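Local coordinates for protein alginate lyase A1-II' (Sphingomonas sp. A1, PDB 2CWS) that probably depolymerises the polysaccharide alginate by lyase cleavage, this chain being the family-7 alginate lyase domain of a longer protein, at residues 70-75 with 223-228; 88-93 with 163-168; 139-144 with 188-193. One frame throughout, in Å; residues are numbered along the deposited sequence. Where two conformers were deposited one is given.

Contact 1 of 3, residues 70-75 with 223-228; sequences LREMLD and LSVSHS. With SO4 (sulfate ion), chain C.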
loop_
_atom_site.group_PDB
_atom_site.type_symbol
_atom_site.label_atom_id
_atom_site.label_comp_id
_atom_site.label_asym_id
_atom_site.label_seq_id
_atom_site.Cartn_x
_atom_site.Cartn_y
_atom_site.Cartn_z
ATOM N N LEU A 70 1.431 -5.486 2.735
ATOM C CA LEU A 70 2.769 -5.284 3.239
ATOM C C LEU A 70 2.938 -3.868 3.759
ATOM O O LEU A 70 2.370 -2.915 3.222
ATOM C CB LEU A 70 3.806 -5.513 2.104
ATOM C CG LEU A 70 3.841 -6.889 1.521
ATOM C CD1 LEU A 70 4.751 -6.942 0.309
ATOM C CD2 LEU A 70 4.283 -7.965 2.571
ATOM N N ARG A 71 3.747 -3.739 4.797
ATOM C CA ARG A 71 4.041 -2.489 5.508
ATOM C C ARG A 71 5.546 -2.347 5.553
ATOM O O ARG A 71 6.254 -3.239 6.088
ATOM C CB ARG A 71 3.401 -2.638 6.923
ATOM C CG ARG A 71 3.425 -1.409 7.839
ATOM C CD ARG A 71 4.808 -0.950 8.359
ATOM N NE ARG A 71 4.581 -0.123 9.538
ATOM C CZ ARG A 71 5.423 0.794 9.985
ATOM N NH1 ARG A 71 6.594 1.017 9.380
ATOM N NH2 ARG A 71 5.062 1.513 11.065
ATOM N N GLU A 72 6.075 -1.266 4.988
ATOM C CA GLU A 72 7.518 -1.089 4.865
ATOM C C GLU A 72 8.162 -0.947 6.226
ATOM O O GLU A 72 7.682 -0.173 7.076
ATOM C CB GLU A 72 7.813 0.172 4.043
ATOM C CG GLU A 72 9.312 0.450 3.911
ATOM C CD GLU A 72 9.589 1.837 3.365
ATOM O OE1 GLU A 72 8.695 2.686 3.301
ATOM O OE2 GLU A 72 10.810 2.050 3.022
ATOM N N MET A 73 9.288 -1.626 6.429
ATOM C CA MET A 73 10.056 -1.635 7.661
ATOM C C MET A 73 11.494 -1.258 7.346
ATOM O O MET A 73 12.302 -2.141 7.067
ATOM C CB MET A 73 10.008 -3.018 8.338
ATOM C CG MET A 73 8.597 -3.430 8.698
ATOM S SD MET A 73 7.900 -2.650 10.157
ATOM C CE MET A 73 8.863 -3.497 11.445
ATOM N N LEU A 74 11.810 0.055 7.463
ATOM C CA LEU A 74 13.226 0.428 7.359
ATOM C C LEU A 74 14.043 -0.376 8.335
ATOM O O LEU A 74 15.207 -0.756 8.028
ATOM C CB LEU A 74 13.386 1.921 7.726
ATOM C CG LEU A 74 12.833 2.949 6.718
ATOM C CD1 LEU A 74 13.099 4.338 7.219
ATOM C CD2 LEU A 74 13.473 2.743 5.325
ATOM N N ASP A 75 13.527 -0.599 9.539
ATOM C CA ASP A 75 14.160 -1.481 10.532
ATOM C C ASP A 75 13.162 -2.628 10.744
ATOM O O ASP A 75 12.106 -2.396 11.373
ATOM C CB ASP A 75 14.436 -0.735 11.840
ATOM C CG ASP A 75 15.212 -1.609 12.819
ATOM O OD1 ASP A 75 15.084 -2.860 12.740
ATOM O OD2 ASP A 75 15.961 -1.049 13.633
ATOM N N LEU A 223 8.450 -5.492 -6.879
ATOM C CA LEU A 223 8.194 -4.522 -5.780
ATOM C C LEU A 223 9.531 -4.092 -5.240
ATOM O O LEU A 223 10.304 -4.942 -4.776
ATOM C CB LEU A 223 7.393 -5.189 -4.657
ATOM C CG LEU A 223 7.144 -4.333 -3.398
ATOM C CD1 LEU A 223 6.323 -3.093 -3.703
ATOM C CD2 LEU A 223 6.499 -5.192 -2.317
ATOM N N SER A 224 9.840 -2.793 -5.307
ATOM C CA SER A 224 11.086 -2.298 -4.802
ATOM C C SER A 224 10.882 -0.935 -4.161
ATOM O O SER A 224 9.984 -0.191 -4.514
ATOM C CB SER A 224 12.188 -2.255 -5.881
ATOM O OG SER A 224 11.842 -1.338 -6.865
ATOM N N VAL A 225 11.785 -0.610 -3.243
ATOM C CA VAL A 225 11.821 0.691 -2.587
ATOM C C VAL A 225 13.255 1.205 -2.612
ATOM O O VAL A 225 14.179 0.467 -2.344
ATOM C CB VAL A 225 11.332 0.562 -1.134
ATOM C CG1 VAL A 225 11.522 1.871 -0.389
ATOM C CG2 VAL A 225 9.886 0.109 -1.065
ATOM N N SER A 226 13.378 2.513 -2.910
ATOM C CA SER A 226 14.668 3.189 -2.941
ATOM C C SER A 226 14.558 4.493 -2.183
ATOM O O SER A 226 13.702 5.321 -2.456
ATOM C CB SER A 226 15.087 3.464 -4.397
ATOM O OG SER A 226 16.281 4.226 -4.481
ATOM N N HIS A 227 15.504 4.706 -1.254
ATOM C CA HIS A 227 15.616 5.950 -0.505
ATOM C C HIS A 227 16.950 6.577 -0.903
ATOM O O HIS A 227 18.007 5.899 -0.844
ATOM C CB HIS A 227 15.567 5.684 1.010
ATOM C CG HIS A 227 14.210 5.167 1.396
ATOM N ND1 HIS A 227 13.119 6.036 1.437
ATOM C CD2 HIS A 227 13.802 3.942 1.732
ATOM C CE1 HIS A 227 12.072 5.317 1.780
ATOM N NE2 HIS A 227 12.423 4.059 1.993
ATOM N N SER A 228 16.947 7.849 -1.314
ATOM C CA SER A 228 18.168 8.449 -1.844
ATOM C C SER A 228 18.132 9.964 -1.581
ATOM O O SER A 228 17.215 10.494 -0.930
ATOM C CB SER A 228 18.365 8.190 -3.375
ATOM O OG SER A 228 17.241 8.742 -4.128
HETATM S S SO4 C . 2.384 -0.367 12.655
HETATM O O1 SO4 C . 2.355 -0.845 11.154
HETATM O O2 SO4 C . 3.238 -1.242 13.377
HETATM O O3 SO4 C . 2.773 0.957 12.758
HETATM O O4 SO4 C . 0.954 -0.511 12.978
#
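E72 and H227 reach toward one another from facing strands and join in a nearly straight hydrogen bond, in which NE2 of H227 donates its N-H to OE2 of E72 at 2.8 Å (N-H...O 173°). The carboxylate lies almost in the plane of the imidazole, 7° from it, and receives the N-H on the syn lone pair of OE2. An extended E72 side chain, with CG anti to the backbone N (chi1 178°), spans the gap between two strands that run nearly parallel with their axes 10.6 Å apart. L74 leans in beside the bond, CD2 lying 3.7 Å from NE2 of H227, while CG1 of V225 rests 3.5 Å from OE2 of E72. Further back along both strands, CD1 of L70 touches CD2 of L223 at 3.6 Å. On the other side of strand 67-72, R71 and K16 hydrogen-bond a sulfate ion probably from the crystallisation liquor, and R71 NH1 turns back to E72 O. OE1 of E72 accepts from W83 NE1 and F200 N, and ND1 of H227 is hydrogen-bonded to ND1 of H89. Held at both nitrogens, by E72 and by H89, the H227 ring probably has little freedom to turn.

Contact 2 of 3, residues 88-93 with 163-168; sequences THTMKL and NMEIRV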
loop_
_atom_site.group_PDB
_atom_site.type_symbol
_atom_site.label_atom_id
_atom_site.label_comp_id
_atom_site.label_asym_id
_atom_site.label_seq_id
_atom_site.Cartn_x
_atom_site.Cartn_y
_atom_site.Cartn_z
ATOM N N THR A 88 14.555 11.784 -1.375
ATOM C CA THR A 88 13.769 11.048 -2.358
ATOM C C THR A 88 13.492 9.646 -1.879
ATOM O O THR A 88 14.364 8.940 -1.406
ATOM C CB THR A 88 14.513 11.042 -3.708
ATOM O OG1 THR A 88 14.514 12.368 -4.233
ATOM C CG2 THR A 88 13.837 10.151 -4.715
ATOM N N HIS A 89 12.215 9.271 -1.998
ATOM C CA HIS A 89 11.677 8.037 -1.441
ATOM C C HIS A 89 10.751 7.442 -2.481
ATOM O O HIS A 89 9.705 8.079 -2.763
ATOM C CB HIS A 89 10.871 8.384 -0.171
ATOM C CG HIS A 89 11.700 9.237 0.772
ATOM N ND1 HIS A 89 12.727 8.703 1.515
ATOM C CD2 HIS A 89 11.706 10.572 0.960
ATOM C CE1 HIS A 89 13.300 9.686 2.202
ATOM N NE2 HIS A 89 12.688 10.827 1.869
ATOM N N THR A 90 11.099 6.300 -3.075
ATOM C CA THR A 90 10.389 5.831 -4.250
ATOM C C THR A 90 10.045 4.358 -4.140
ATOM O O THR A 90 10.934 3.540 -3.939
ATOM C CB THR A 90 11.256 6.028 -5.511
ATOM O OG1 THR A 90 11.542 7.452 -5.550
ATOM C CG2 THR A 90 10.484 5.616 -6.763
ATOM N N MET A 91 8.778 4.029 -4.354
ATOM C CA MET A 91 8.339 2.634 -4.506
ATOM C C MET A 91 7.940 2.406 -5.945
ATOM O O MET A 91 7.207 3.218 -6.530
ATOM C CB MET A 91 7.157 2.393 -3.554
ATOM C CG MET A 91 6.570 0.987 -3.778
ATOM S SD MET A 91 5.376 0.510 -2.496
ATOM C CE MET A 91 4.072 1.740 -2.857
ATOM N N LYS A 92 8.401 1.314 -6.494
ATOM C CA LYS A 92 7.999 0.863 -7.812
ATOM C C LYS A 92 7.404 -0.529 -7.683
ATOM O O LYS A 92 7.901 -1.355 -6.923
ATOM C CB LYS A 92 9.166 0.767 -8.811
ATOM C CG LYS A 92 9.860 2.092 -8.995
ATOM C CD LYS A 92 10.998 1.867 -10.008
ATOM C CE LYS A 92 10.413 1.073 -11.168
ATOM N NZ LYS A 92 11.373 0.798 -12.256
ATOM N N LEU A 93 6.327 -0.787 -8.416
ATOM C CA LEU A 93 5.783 -2.138 -8.412
ATOM C C LEU A 93 5.153 -2.392 -9.767
ATOM O O LEU A 93 4.766 -1.475 -10.513
ATOM C CB LEU A 93 4.802 -2.361 -7.238
ATOM C CG LEU A 93 3.556 -1.444 -7.188
ATOM C CD1 LEU A 93 2.409 -1.923 -8.085
ATOM C CD2 LEU A 93 3.045 -1.450 -5.744
ATOM N N ASN A 163 2.121 -0.838 -14.081
ATOM C CA ASN A 163 3.413 -0.439 -13.566
ATOM C C ASN A 163 3.324 0.856 -12.780
ATOM O O ASN A 163 3.182 1.926 -13.374
ATOM C CB ASN A 163 4.402 -0.201 -14.698
ATOM C CG ASN A 163 4.727 -1.494 -15.405
ATOM O OD1 ASN A 163 5.245 -2.409 -14.787
ATOM N ND2 ASN A 163 4.401 -1.611 -16.691
ATOM N N MET A 164 3.384 0.772 -11.482
ATOM C CA MET A 164 3.096 1.885 -10.596
ATOM C C MET A 164 4.386 2.431 -10.004
ATOM O O MET A 164 5.312 1.664 -9.736
ATOM C CB MET A 164 2.186 1.383 -9.469
ATOM C CG MET A 164 1.782 2.461 -8.494
ATOM S SD MET A 164 0.811 1.797 -7.121
ATOM C CE MET A 164 -0.655 1.230 -8.000
ATOM N N GLU A 165 4.409 3.753 -9.787
ATOM C CA GLU A 165 5.512 4.326 -9.015
ATOM C C GLU A 165 4.892 5.391 -8.126
ATOM O O GLU A 165 4.011 6.131 -8.536
ATOM C CB GLU A 165 6.558 4.921 -9.955
ATOM C CG GLU A 165 7.767 5.508 -9.228
ATOM C CD GLU A 165 8.825 5.926 -10.220
ATOM O OE1 GLU A 165 9.505 6.921 -9.951
ATOM O OE2 GLU A 165 8.958 5.275 -11.302
ATOM N N ILE A 166 5.394 5.440 -6.898
ATOM C CA ILE A 166 4.979 6.496 -5.965
ATOM C C ILE A 166 6.260 7.064 -5.360
ATOM O O ILE A 166 7.035 6.291 -4.779
ATOM C CB ILE A 166 4.035 6.034 -4.849
ATOM C CG1 ILE A 166 2.876 5.223 -5.433
ATOM C CG2 ILE A 166 3.565 7.228 -4.064
ATOM C CD1 ILE A 166 1.927 4.684 -4.336
ATOM N N ARG A 167 6.493 8.348 -5.556
ATOM C CA ARG A 167 7.744 8.999 -5.100
ATOM C C ARG A 167 7.421 10.212 -4.294
ATOM O O ARG A 167 6.579 11.013 -4.694
ATOM C CB ARG A 167 8.603 9.390 -6.343
ATOM C CG ARG A 167 9.807 10.245 -5.978
ATOM C CD ARG A 167 10.719 10.405 -7.195
ATOM N NE ARG A 167 10.157 11.131 -8.344
ATOM C CZ ARG A 167 10.363 12.416 -8.609
ATOM N NH1 ARG A 167 11.058 13.215 -7.789
ATOM N NH2 ARG A 167 9.838 12.939 -9.713
ATOM N N VAL A 168 8.141 10.392 -3.197
ATOM C CA VAL A 168 8.178 11.668 -2.520
ATOM C C VAL A 168 9.574 12.254 -2.722
ATOM O O VAL A 168 10.560 11.571 -2.405
ATOM C CB VAL A 168 7.902 11.529 -0.989
ATOM C CG1 VAL A 168 8.251 12.805 -0.232
ATOM C CG2 VAL A 168 6.442 11.138 -0.762
#
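H89 O takes the N-H of V168 at 2.8 Å, and the CA-H of R167 approaches the same oxygen with CA at 3.2 Å. V168 O answers by accepting from H89 N, closing the first of three hydrogen-bonded antiparallel pairs; M91 with I166 and L93 with M164 are the others. T90 with R167 and K92 with E165 form the non-hydrogen-bonded pairs between them. On the face carrying H89, M91 and L93, apolar neighbours run side by side: CE of M91 meets CD1 of I166 at 3.9 Å, and CD1 of L93 sits 3.6 Å from CB of M164. L93 has CG between its backbone N and carbonyl carbon (chi1 60°), which swings the branch over toward M164. These side chains continue into F200, A109 and M136 of the opposing sheet. H89 stands at the end of this row, its ring stacked on W83 and NE2 hydrogen-bonded to Q86 O, while its ND1 is the partner of H227. The other face is more polar. T90 lies alongside R167, its OG1 3.3 Å from CG of R167, and its CG2 lies 3.6 Å from OE1 of E165, where the two side chains cross. K92 and E165 touch through their CG atoms at 4.0 Å, although their charged ends do not meet. R167 NH1 hydrogen-bonds T169 OG1, and the guanidinium makes a cation-pi contact with Y174. A largely apolar face packed on the second sheet and a polar one on its back fit a beta-sandwich, here the concanavalin-like fold of family-7 alginate lyases.

Contact 3 of 3, residues 139-144 with 188-193; sequences KQNSDG and GKDAGW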
loop_
_atom_site.group_PDB
_atom_site.type_symbol
_atom_site.label_atom_id
_atom_site.label_comp_id
_atom_site.label_asym_id
_atom_site.label_seq_id
_atom_site.Cartn_x
_atom_site.Cartn_y
_atom_site.Cartn_z
ATOM N N LYS A 139 -3.894 12.943 0.207
ATOM C CA LYS A 139 -4.594 13.695 1.220
ATOM C C LYS A 139 -4.095 15.124 1.256
ATOM O O LYS A 139 -2.903 15.375 1.096
ATOM C CB LYS A 139 -4.378 12.987 2.569
ATOM C CG LYS A 139 -5.314 13.559 3.655
ATOM C CD LYS A 139 -5.203 12.853 4.982
ATOM C CE LYS A 139 -6.335 13.121 5.944
ATOM N NZ LYS A 139 -6.630 14.583 6.146
ATOM N N GLN A 140 -5.003 16.084 1.463
ATOM C CA GLN A 140 -4.610 17.483 1.497
ATOM C C GLN A 140 -3.835 17.846 2.773
ATOM O O GLN A 140 -2.717 18.361 2.693
ATOM C CB GLN A 140 -5.866 18.412 1.418
ATOM C CG GLN A 140 -6.445 18.354 -0.029
ATOM C CD GLN A 140 -7.687 19.191 -0.164
ATOM O OE1 GLN A 140 -7.811 19.936 -1.161
ATOM N NE2 GLN A 140 -8.579 19.164 0.797
ATOM N N ASN A 141 -4.451 17.562 3.940
ATOM C CA ASN A 141 -3.933 18.075 5.193
ATOM C C ASN A 141 -3.500 16.930 6.121
ATOM O O ASN A 141 -4.093 15.833 6.087
ATOM C CB ASN A 141 -5.015 18.865 5.931
ATOM C CG ASN A 141 -5.405 20.115 5.148
ATOM O OD1 ASN A 141 -4.625 20.624 4.331
ATOM N ND2 ASN A 141 -6.635 20.492 5.460
ATOM N N SER A 142 -2.490 17.235 6.938
ATOM C CA SER A 142 -1.860 16.231 7.809
ATOM C C SER A 142 -2.683 15.864 9.026
ATOM O O SER A 142 -2.275 14.973 9.747
ATOM C CB SER A 142 -0.491 16.759 8.259
ATOM O OG SER A 142 -0.632 17.914 9.086
ATOM N N ASP A 143 -3.785 16.536 9.308
ATOM C CA ASP A 143 -4.656 16.280 10.410
ATOM C C ASP A 143 -6.011 15.738 9.917
ATOM O O ASP A 143 -6.057 15.145 8.816
ATOM C CB ASP A 143 -4.769 17.563 11.225
ATOM C CG ASP A 143 -5.393 18.730 10.514
ATOM O OD1 ASP A 143 -5.527 19.820 11.140
ATOM O OD2 ASP A 143 -5.790 18.491 9.363
ATOM N N GLY A 144 -7.054 15.965 10.698
ATOM C CA GLY A 144 -8.391 15.531 10.357
ATOM C C GLY A 144 -9.235 16.552 9.610
ATOM O O GLY A 144 -10.475 16.580 9.644
ATOM N N GLY A 188 3.477 21.783 0.590
ATOM C CA GLY A 188 3.018 23.116 0.213
ATOM C C GLY A 188 1.565 23.330 0.576
ATOM O O GLY A 188 1.143 24.499 0.793
ATOM N N LYS A 189 0.750 22.293 0.639
ATOM C CA LYS A 189 -0.649 22.424 1.089
ATOM C C LYS A 189 -0.744 22.592 2.588
ATOM O O LYS A 189 -1.518 23.443 3.051
ATOM C CB LYS A 189 -1.459 21.211 0.662
ATOM C CG LYS A 189 -2.920 21.276 1.063
ATOM C CD LYS A 189 -3.685 22.463 0.510
ATOM C CE LYS A 189 -5.177 22.405 0.836
ATOM N NZ LYS A 189 -5.728 23.698 0.163
ATOM N N ASP A 190 0.058 21.833 3.340
ATOM C CA ASP A 190 0.046 21.881 4.788
ATOM C C ASP A 190 1.431 21.587 5.292
ATOM O O ASP A 190 1.918 20.450 5.261
ATOM C CB ASP A 190 -0.961 20.865 5.305
ATOM C CG ASP A 190 -0.998 20.785 6.826
ATOM O OD1 ASP A 190 -1.613 19.806 7.331
ATOM O OD2 ASP A 190 -0.480 21.680 7.492
ATOM N N ALA A 191 2.072 22.623 5.881
ATOM C CA ALA A 191 3.397 22.417 6.423
ATOM C C ALA A 191 3.402 21.437 7.593
ATOM O O ALA A 191 4.467 20.950 7.980
ATOM C CB ALA A 191 4.023 23.736 6.879
ATOM N N GLY A 192 2.214 21.163 8.140
ATOM C CA GLY A 192 2.182 20.121 9.197
ATOM C C GLY A 192 2.593 18.762 8.718
ATOM O O GLY A 192 2.922 17.912 9.566
ATOM N N TRP A 193 2.612 18.490 7.426
ATOM C CA TRP A 193 3.163 17.197 6.976
ATOM C C TRP A 193 4.645 17.066 7.321
ATOM O O TRP A 193 5.152 15.958 7.381
ATOM C CB TRP A 193 2.952 17.022 5.487
ATOM C CG TRP A 193 1.562 16.740 5.012
ATOM C CD1 TRP A 193 0.780 17.632 4.312
ATOM C CD2 TRP A 193 0.793 15.542 5.159
ATOM N NE1 TRP A 193 -0.452 17.057 4.005
ATOM C CE2 TRP A 193 -0.433 15.761 4.528
ATOM C CE3 TRP A 193 1.041 14.297 5.764
ATOM C CZ2 TRP A 193 -1.452 14.801 4.464
ATOM C CZ3 TRP A 193 0.022 13.345 5.693
ATOM C CH2 TRP A 193 -1.198 13.587 5.069
#
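D190 OD1 is gripped twice by S142: the backbone N-H arrives at 2.7 Å, nearly straight (169°) and on the anti lone pair, while OG donates at 2.8 Å from above the carboxylate plane. The serine manages both because OG stands between its own N and carbonyl carbon (chi1 66°), on the side of D190. OD2 of the same carboxylate accepts G192 N in an Asx turn just after helix 186-189. A second tie runs from the indole, where NE1 of W193 donates a hydrogen bond to Q140 O at 2.9 Å; the oxygen lies in the ring plane, but the donor stands well above the carbonyl plane. Over one face of that indole, CA of S142 packs in a CH-pi contact 3.6 Å from the centroid of the six-membered ring. The K139 side chain crosses the indole at about a right angle, CB 3.9 Å from CZ2 of W193, and K139 NZ binds N141 O and D143 O, holding the loop's curve. Further out, CG of K189 lies 3.3 Å from Q140 O. Three donors converge on the D190 carboxylate, which would probably favour its charged form and restrain its rotation, so that one aspartate and one tryptophan together pin the loop to the turn after the helix.

Overall arrangement
Contacts 1 and 2 adjoin, their centres about 10 Å apart. Strand 215-228 lies beside strand 88-99 in the seven-stranded sheet, so contact 2 is a pairing within that sheet, whereas contact 1 bridges from it to strand 67-72 of the other sheet. They meet at the two histidines, near a bound glycerol probably from the crystallisation liquor. Contact 3 is peripheral, centred about 23 Å from contact 1 and 20 Å from contact 2. Along the chain, contact 1 encloses both others, and contacts 2 and 3 interleave. Contact 1 thus links the two sheets across the interior, contact 2 builds one of them, and contact 3 joins the loop after strand 133-139 of one sheet to the turn that follows edge strand 180-185 of the other.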